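PDB 6FKG: Rv1989c (MbcT) from Mycobacterium tuberculosis, which degrades NAD(+) by phosphorolysis and acts as the cidal toxin of a type II toxin-antitoxin system, neutralised by its cognate antitoxin MbcA. Local coordinates for residues B[47-50]-B[55-58]; B[134-139]-B[155-160]. All blocks are in the same frame, centred on the assembly; numbering follows the deposited sequence.

Contact 1 (B[47-50]-B[55-58])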
ATOM      1  N   ARG B  47     -28.971   7.990 -14.751  1.00 30.91           N
ATOM      2  CA  ARG B  47     -29.821   7.703 -13.609  1.00 34.80           C
ATOM      3  C   ARG B  47     -30.232   6.235 -13.598  1.00 35.08           C
ATOM      4  O   ARG B  47     -30.261   5.602 -12.538  1.00 34.28           O
ATOM      5  CB  ARG B  47     -31.075   8.592 -13.586  1.00 34.27           C
ATOM      6  CG  ARG B  47     -32.002   8.232 -12.411  1.00 45.12           C
ATOM      7  CD  ARG B  47     -33.010   9.327 -12.084  1.00 49.18           C
ATOM      8  NE  ARG B  47     -32.386  10.600 -11.709  1.00 39.99           N
ATOM      9  CZ  ARG B  47     -32.092  10.983 -10.467  1.00 42.61           C
ATOM     10  NH1 ARG B  47     -32.355  10.202  -9.420  1.00 41.78           N
ATOM     11  NH2 ARG B  47     -31.529  12.170 -10.267  1.00 39.82           N
ATOM     12  N   TRP B  48     -30.500   5.692 -14.782  1.00 32.43           N
ATOM     13  CA  TRP B  48     -31.009   4.332 -14.915  1.00 31.94           C
ATOM     14  C   TRP B  48     -30.008   3.318 -15.493  1.00 33.63           C
ATOM     15  O   TRP B  48     -30.405   2.264 -15.957  1.00 33.67           O
ATOM     16  CB  TRP B  48     -32.277   4.345 -15.788  1.00 33.90           C
ATOM     17  CG  TRP B  48     -33.435   5.057 -15.137  1.00 32.34           C
ATOM     18  CD1 TRP B  48     -33.782   6.374 -15.275  1.00 33.78           C
ATOM     19  CD2 TRP B  48     -34.392   4.482 -14.231  1.00 32.51           C
ATOM     20  NE1 TRP B  48     -34.902   6.652 -14.505  1.00 34.23           N
ATOM     21  CE2 TRP B  48     -35.290   5.505 -13.860  1.00 33.19           C
ATOM     22  CE3 TRP B  48     -34.571   3.200 -13.697  1.00 34.54           C
ATOM     23  CZ2 TRP B  48     -36.366   5.278 -12.991  1.00 35.10           C
ATOM     24  CZ3 TRP B  48     -35.649   2.978 -12.827  1.00 31.35           C
ATOM     25  CH2 TRP B  48     -36.525   4.012 -12.491  1.00 34.71           C
ATOM     26  N   ASN B  49     -28.716   3.623 -15.470  1.00 31.09           N
ATOM     27  CA  ASN B  49     -27.729   2.612 -15.871  1.00 26.95           C
ATOM     28  C   ASN B  49     -26.398   2.824 -15.189  1.00 26.99           C
ATOM     29  O   ASN B  49     -25.903   3.948 -15.110  1.00 28.70           O
ATOM     30  CB  ASN B  49     -27.507   2.596 -17.401  1.00 28.56           C
ATOM     31  CG  ASN B  49     -26.776   3.823 -17.900  1.00 30.30           C
ATOM     32  OD1 ASN B  49     -27.376   4.889 -18.047  1.00 28.94           O
ATOM     33  ND2 ASN B  49     -25.473   3.687 -18.145  1.00 29.43           N
ATOM     34  N   PRO B  50     -25.799   1.731 -14.706  1.00 31.01           N
ATOM     35  CA  PRO B  50     -24.434   1.836 -14.196  1.00 29.65           C
ATOM     36  C   PRO B  50     -23.507   2.097 -15.377  1.00 27.64           C
ATOM     37  O   PRO B  50     -23.889   1.818 -16.519  1.00 32.87           O
ATOM     38  CB  PRO B  50     -24.180   0.459 -13.583  1.00 35.37           C
ATOM     39  CG  PRO B  50     -24.998  -0.457 -14.453  1.00 36.80           C
ATOM     40  CD  PRO B  50     -26.248   0.330 -14.798  1.00 31.46           C
ATOM     41  N   PRO B  55     -24.064   0.501 -23.577  1.00 32.58           N
ATOM     42  CA  PRO B  55     -24.578   1.786 -24.044  1.00 29.55           C
ATOM     43  C   PRO B  55     -26.030   1.942 -23.639  1.00 31.70           C
ATOM     44  O   PRO B  55     -26.767   0.954 -23.519  1.00 33.11           O
ATOM     45  CB  PRO B  55     -24.439   1.712 -25.576  1.00 39.72           C
ATOM     46  CG  PRO B  55     -23.599   0.510 -25.861  1.00 40.83           C
ATOM     47  CD  PRO B  55     -23.728  -0.411 -24.687  1.00 39.19           C
ATOM     48  N   ALA B  56     -26.440   3.180 -23.412  1.00 29.34           N
ATOM     49  CA  ALA B  56     -27.841   3.454 -23.098  1.00 27.84           C
ATOM     50  C   ALA B  56     -28.239   4.795 -23.683  1.00 28.47           C
ATOM     51  O   ALA B  56     -27.428   5.719 -23.729  1.00 30.00           O
ATOM     52  CB  ALA B  56     -28.080   3.433 -21.580  1.00 27.21           C
ATOM     53  N   ILE B  57     -29.492   4.879 -24.132  1.00 25.57           N
ATOM     54  CA  ILE B  57     -30.041   6.078 -24.765  1.00 28.49           C
ATOM     55  C   ILE B  57     -31.216   6.562 -23.947  1.00 31.43           C
ATOM     56  O   ILE B  57     -32.116   5.784 -23.651  1.00 30.91           O
ATOM     57  CB  ILE B  57     -30.563   5.804 -26.191  1.00 32.89           C
ATOM     58  CG1 ILE B  57     -29.473   5.250 -27.106  1.00 41.78           C
ATOM     59  CG2 ILE B  57     -31.136   7.069 -26.800  1.00 42.16           C
ATOM     60  CD1 ILE B  57     -30.042   4.867 -28.467  1.00 41.20           C
ATOM     61  N   TYR B  58     -31.237   7.849 -23.607  1.00 26.20           N
ATOM     62  CA  TYR B  58     -32.345   8.400 -22.839  1.00 24.61           C
ATOM     63  C   TYR B  58     -33.280   9.225 -23.731  1.00 30.79           C
ATOM     64  O   TYR B  58     -32.844  10.173 -24.390  1.00 32.69           O
ATOM     65  CB  TYR B  58     -31.791   9.241 -21.685  1.00 26.81           C
ATOM     66  CG  TYR B  58     -31.221   8.385 -20.567  1.00 25.77           C
ATOM     67  CD1 TYR B  58     -29.948   7.835 -20.666  1.00 27.07           C
ATOM     68  CD2 TYR B  58     -31.982   8.097 -19.434  1.00 29.16           C
ATOM     69  CE1 TYR B  58     -29.429   7.030 -19.653  1.00 27.46           C
ATOM     70  CE2 TYR B  58     -31.476   7.294 -18.419  1.00 33.84           C
ATOM     71  CZ  TYR B  58     -30.202   6.756 -18.543  1.00 30.76           C
ATOM     72  OH  TYR B  58     -29.702   5.954 -17.547  1.00 29.68           O
TER

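Contact 2 (B[134-139]-B[155-160])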
ATOM      1  N   ALA B 134     -30.320  -4.711 -13.980  1.00 31.03           N
ATOM      2  CA  ALA B 134     -31.001  -6.007 -13.980  1.00 33.78           C
ATOM      3  C   ALA B 134     -31.859  -6.198 -15.232  1.00 34.24           C
ATOM      4  O   ALA B 134     -31.902  -7.291 -15.793  1.00 33.57           O
ATOM      5  CB  ALA B 134     -31.855  -6.155 -12.724  1.00 34.62           C
ATOM      6  N   ALA B 135     -32.545  -5.145 -15.672  1.00 30.57           N
ATOM      7  CA  ALA B 135     -33.397  -5.252 -16.859  1.00 30.37           C
ATOM      8  C   ALA B 135     -32.539  -5.596 -18.070  1.00 34.14           C
ATOM      9  O   ALA B 135     -32.904  -6.455 -18.882  1.00 33.28           O
ATOM     10  CB  ALA B 135     -34.178  -3.954 -17.105  1.00 30.95           C
ATOM     11  N   TRP B 136     -31.396  -4.923 -18.181  1.00 32.70           N
ATOM     12  CA  TRP B 136     -30.458  -5.189 -19.270  1.00 30.52           C
ATOM     13  C   TRP B 136     -29.901  -6.600 -19.178  1.00 33.63           C
ATOM     14  O   TRP B 136     -29.760  -7.306 -20.185  1.00 30.50           O
ATOM     15  CB  TRP B 136     -29.311  -4.185 -19.246  1.00 30.27           C
ATOM     16  CG  TRP B 136     -28.127  -4.617 -20.090  1.00 31.25           C
ATOM     17  CD1 TRP B 136     -27.988  -4.474 -21.447  1.00 30.03           C
ATOM     18  CD2 TRP B 136     -26.932  -5.261 -19.627  1.00 32.13           C
ATOM     19  NE1 TRP B 136     -26.767  -4.993 -21.856  1.00 33.95           N
ATOM     20  CE2 TRP B 136     -26.102  -5.472 -20.754  1.00 34.06           C
ATOM     21  CE3 TRP B 136     -26.471  -5.662 -18.361  1.00 29.90           C
ATOM     22  CZ2 TRP B 136     -24.842  -6.069 -20.654  1.00 34.14           C
ATOM     23  CZ3 TRP B 136     -25.216  -6.263 -18.265  1.00 34.36           C
ATOM     24  CH2 TRP B 136     -24.417  -6.454 -19.404  1.00 33.24           C
ATOM     25  N   PHE B 137     -29.587  -7.005 -17.956  1.00 33.36           N
ATOM     26  CA  PHE B 137     -29.059  -8.336 -17.706  1.00 32.25           C
ATOM     27  C   PHE B 137     -30.043  -9.415 -18.168  1.00 30.88           C
ATOM     28  O   PHE B 137     -29.627 -10.451 -18.685  1.00 36.93           O
ATOM     29  CB  PHE B 137     -28.736  -8.498 -16.220  1.00 31.81           C
ATOM     30  CG  PHE B 137     -28.181  -9.842 -15.872  1.00 41.90           C
ATOM     31  CD1 PHE B 137     -26.857 -10.141 -16.134  1.00 38.53           C
ATOM     32  CD2 PHE B 137     -28.986 -10.811 -15.294  1.00 49.95           C
ATOM     33  CE1 PHE B 137     -26.337 -11.383 -15.823  1.00 47.21           C
ATOM     34  CE2 PHE B 137     -28.476 -12.053 -14.986  1.00 49.15           C
ATOM     35  CZ  PHE B 137     -27.147 -12.339 -15.249  1.00 45.14           C
ATOM     36  N   LEU B 138     -31.339  -9.151 -18.006  1.00 32.80           N
ATOM     37  CA  LEU B 138     -32.406 -10.076 -18.404  1.00 36.83           C
ATOM     38  C   LEU B 138     -32.782  -9.964 -19.884  1.00 41.23           C
ATOM     39  O   LEU B 138     -33.770 -10.549 -20.323  1.00 36.32           O
ATOM     40  CB  LEU B 138     -33.660  -9.845 -17.551  1.00 35.01           C
ATOM     41  CG  LEU B 138     -33.468 -10.190 -16.076  1.00 37.33           C
ATOM     42  CD1 LEU B 138     -34.638  -9.671 -15.234  1.00 39.41           C
ATOM     43  CD2 LEU B 138     -33.302 -11.699 -15.917  1.00 41.51           C
ATOM     44  N   HIS B 139     -31.984  -9.206 -20.631  1.00 32.76           N
ATOM     45  CA  HIS B 139     -32.153  -9.013 -22.066  1.00 31.58           C
ATOM     46  C   HIS B 139     -33.421  -8.254 -22.423  1.00 34.43           C
ATOM     47  O   HIS B 139     -33.955  -8.411 -23.511  1.00 40.07           O
ATOM     48  CB  HIS B 139     -32.118 -10.363 -22.803  1.00 39.68           C
ATOM     49  CG  HIS B 139     -30.745 -10.941 -22.907  1.00 49.99           C
ATOM     50  ND1 HIS B 139     -30.070 -11.456 -21.821  1.00 49.94           N
ATOM     51  CD2 HIS B 139     -29.908 -11.064 -23.965  1.00 53.36           C
ATOM     52  CE1 HIS B 139     -28.879 -11.878 -22.206  1.00 54.20           C
ATOM     53  NE2 HIS B 139     -28.757 -11.655 -23.503  1.00 59.24           N
ATOM     54  N   VAL B 155     -33.148   3.093 -23.380  1.00 26.95           N
ATOM     55  CA  VAL B 155     -32.948   1.988 -24.312  1.00 25.76           C
ATOM     56  C   VAL B 155     -31.541   1.424 -24.129  1.00 28.43           C
ATOM     57  O   VAL B 155     -30.561   2.137 -24.279  1.00 30.42           O
ATOM     58  CB  VAL B 155     -33.148   2.432 -25.779  1.00 28.91           C
ATOM     59  CG1 VAL B 155     -33.012   1.237 -26.713  1.00 35.63           C
ATOM     60  CG2 VAL B 155     -34.509   3.078 -25.946  1.00 35.91           C
ATOM     61  N   THR B 156     -31.445   0.143 -23.805  1.00 29.62           N
ATOM     62  CA  THR B 156     -30.172  -0.407 -23.342  1.00 35.71           C
ATOM     63  C   THR B 156     -29.584  -1.354 -24.375  1.00 35.09           C
ATOM     64  O   THR B 156     -30.264  -2.274 -24.834  1.00 38.21           O
ATOM     65  CB  THR B 156     -30.336  -1.135 -21.979  1.00 39.01           C
ATOM     66  OG1 THR B 156     -31.394  -2.093 -22.064  1.00 43.73           O
ATOM     67  CG2 THR B 156     -30.699  -0.142 -20.875  1.00 37.92           C
ATOM     68  N   ALA B 157     -28.323  -1.101 -24.746  1.00 33.15           N
ATOM     69  CA  ALA B 157     -27.606  -1.906 -25.738  1.00 37.10           C
ATOM     70  C   ALA B 157     -28.442  -2.070 -27.012  1.00 40.13           C
ATOM     71  O   ALA B 157     -28.633  -3.179 -27.520  1.00 40.94           O
ATOM     72  CB  ALA B 157     -27.239  -3.254 -25.157  1.00 36.79           C
ATOM     73  N   TYR B 158     -28.943  -0.934 -27.489  1.00 37.86           N
ATOM     74  CA  TYR B 158     -29.777  -0.816 -28.673  1.00 40.13           C
ATOM     75  C   TYR B 158     -29.275  -1.646 -29.847  1.00 45.84           C
ATOM     76  O   TYR B 158     -30.026  -2.422 -30.448  1.00 38.64           O
ATOM     77  CB  TYR B 158     -29.857   0.669 -29.058  1.00 49.97           C
ATOM     78  CG  TYR B 158     -30.203   0.950 -30.488  1.00 52.62           C
ATOM     79  CD1 TYR B 158     -29.334   1.677 -31.299  1.00 52.36           C
ATOM     80  CD2 TYR B 158     -31.404   0.503 -31.035  1.00 59.66           C
ATOM     81  CE1 TYR B 158     -29.651   1.938 -32.627  1.00 65.69           C
ATOM     82  CE2 TYR B 158     -31.730   0.761 -32.354  1.00 63.60           C
ATOM     83  CZ  TYR B 158     -30.855   1.478 -33.147  1.00 73.12           C
ATOM     84  OH  TYR B 158     -31.190   1.733 -34.462  1.00 79.12           O
ATOM     85  N   GLU B 159     -27.993  -1.481 -30.152  1.00 47.71           N
ATOM     86  CA  GLU B 159     -27.377  -2.077 -31.334  1.00 53.12           C
ATOM     87  C   GLU B 159     -27.490  -3.604 -31.366  1.00 48.30           C
ATOM     88  O   GLU B 159     -27.800  -4.184 -32.407  1.00 49.92           O
ATOM     89  CB  GLU B 159     -25.904  -1.647 -31.416  1.00 61.16           C
ATOM     90  CG  GLU B 159     -25.678  -0.124 -31.549  1.00 64.37           C
ATOM     91  CD  GLU B 159     -25.720   0.647 -30.214  1.00 69.53           C
ATOM     92  OE1 GLU B 159     -26.161   0.094 -29.183  1.00 56.81           O
ATOM     93  OE2 GLU B 159     -25.297   1.825 -30.202  1.00 78.55           O
ATOM     94  N   GLN B 160     -27.259  -4.242 -30.220  1.00 52.65           N
ATOM     95  CA  GLN B 160     -27.271  -5.704 -30.114  1.00 61.93           C
ATOM     96  C   GLN B 160     -28.659  -6.278 -29.893  1.00 64.34           C
ATOM     97  O   GLN B 160     -28.919  -7.432 -30.227  1.00 60.63           O
ATOM     98  CB  GLN B 160     -26.373  -6.177 -28.962  1.00 56.97           C
ATOM     99  CG  GLN B 160     -24.900  -6.205 -29.280  1.00 65.90           C
ATOM    100  CD  GLN B 160     -24.319  -4.820 -29.333  1.00 67.82           C
ATOM    101  OE1 GLN B 160     -24.598  -3.985 -28.471  1.00 67.18           O
ATOM    102  NE2 GLN B 160     -23.516  -4.557 -30.356  1.00 68.90           N
TER

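Contact 1 (B[47-50]-B[55-58])
The ring of Tyr58 starts beside the backbone N, with CG anti to the carbonyl carbon (chi1 -74°), and is sent from strand 56-60 toward the loop 47-50. Asn49 turns the other way: its CG sits between the backbone N and the carbonyl carbon (chi1 70°), which sets its amide against the phenol. The hydroxyl is then held from two directions. Tyr58 OH donates to Asn49 OD1 at 2.6 Å, reaching a lone pair in the carbonyl plane, and OD1 lies at the ring edge, in the ring plane. Tyr58 OH also accepts the backbone N-H of Trp48, with N at 2.9 Å and a bent N-H...O angle of 138°.

The amide of Asn49 is tied at its other end as well. Its ND2 donates to Pro50 O at 2.9 Å, coming from above that carbonyl plane, and also to Ala41 O of helix 39-44. With OD1 and both ND2 bonds in use, the flip of the amide is settled. Ala56 CB packs 3.9 Å from Asn49 CG, the amide carbon. The side chains of Trp48 and Tyr58 cross at about a right angle, and in an apolar contact Tyr58 CE2 meets Trp48 CD1 at 4.0 Å, at the indole edge.

The guanidinium of Arg47 leads away from strand 56-60 and forms a salt bridge with the C-terminal Val115 of the MbcA chain. Phe114 of that chain meets the Tyr58 ring. This is consistent with the antitoxin blocking access to the active site of the RES domain. The buried phenol both gives and takes a hydrogen bond, so its hydroxyl is satisfied as donor and as acceptor, and the end of the side chain is tied to the loop.

Contact 2 (B[134-139]-B[155-160])
The backbone O of Trp136 is gripped twice: it accepts His139 N at 3.0 Å and the NH1 of Arg161, while the indole of the same residue packs on Thr156 and Ala157. The bond from His139 belongs to a Schellman motif that ends helix 126-137. His139, with positive phi, is its C-prime residue, and Met140 N closes back on Ala135 O.

Across the contact the touching is apolar or nearly so. The CG of Trp136 is anti to the backbone N (chi1 164°), and the pyrrole side of the indole comes to the end of strand 150-156. Ala157 CB lies at the ring edge, near its plane, 3.8 Å from Trp136 NE1 and 4.0 Å from Trp136 CD1. Thr156 comes in obliquely, its CB 4.1 Å from Trp136 CD1. Thr156 OG1 lies 4.1 Å from Trp136 CB, too far for anything but packing. Ala157 is the N-cap residue of helix 158-161, so the indole meets the chain just where strand gives way to helix.

Phe54 stacks on the tryptophan ring, Arg161 makes a cation-pi contact with it, and Tyr60 of the MbcA chain meets it at an angle. Arg161 thus serves both the ring and the carbonyl of one residue, and its positive charge would probably favour the carbonyl at this helix end, where the helix dipole is negative. On the strand side the chemistry is plain packing: the methyl of Ala157 meets the indole edge and Thr156 CB approaches obliquely.

In the fold
The centre of contact 1 lies about 7 Å from the centre of the chain, and all its touching residues are buried. The centre of contact 2 lies farther out, about 13 Å from that of the chain, and its tryptophan is partly exposed. The two are joined through one sheet: strands 56-60 and 150-156 run antiparallel, with backbone bonds from Val155 N to Ile57 O and from Ala157 N to Pro55 O. Helix 126-137 borders both, touching the loop 47-50 through Cys128 and His133, and residues 155-160 through Trp136 near its end. Contact 1 relies on hydrogen bonds, whereas contact 2 relies on van der Waals packing. MbcA reaches both, with its C-terminal residues at contact 1 and Tyr60 at contact 2.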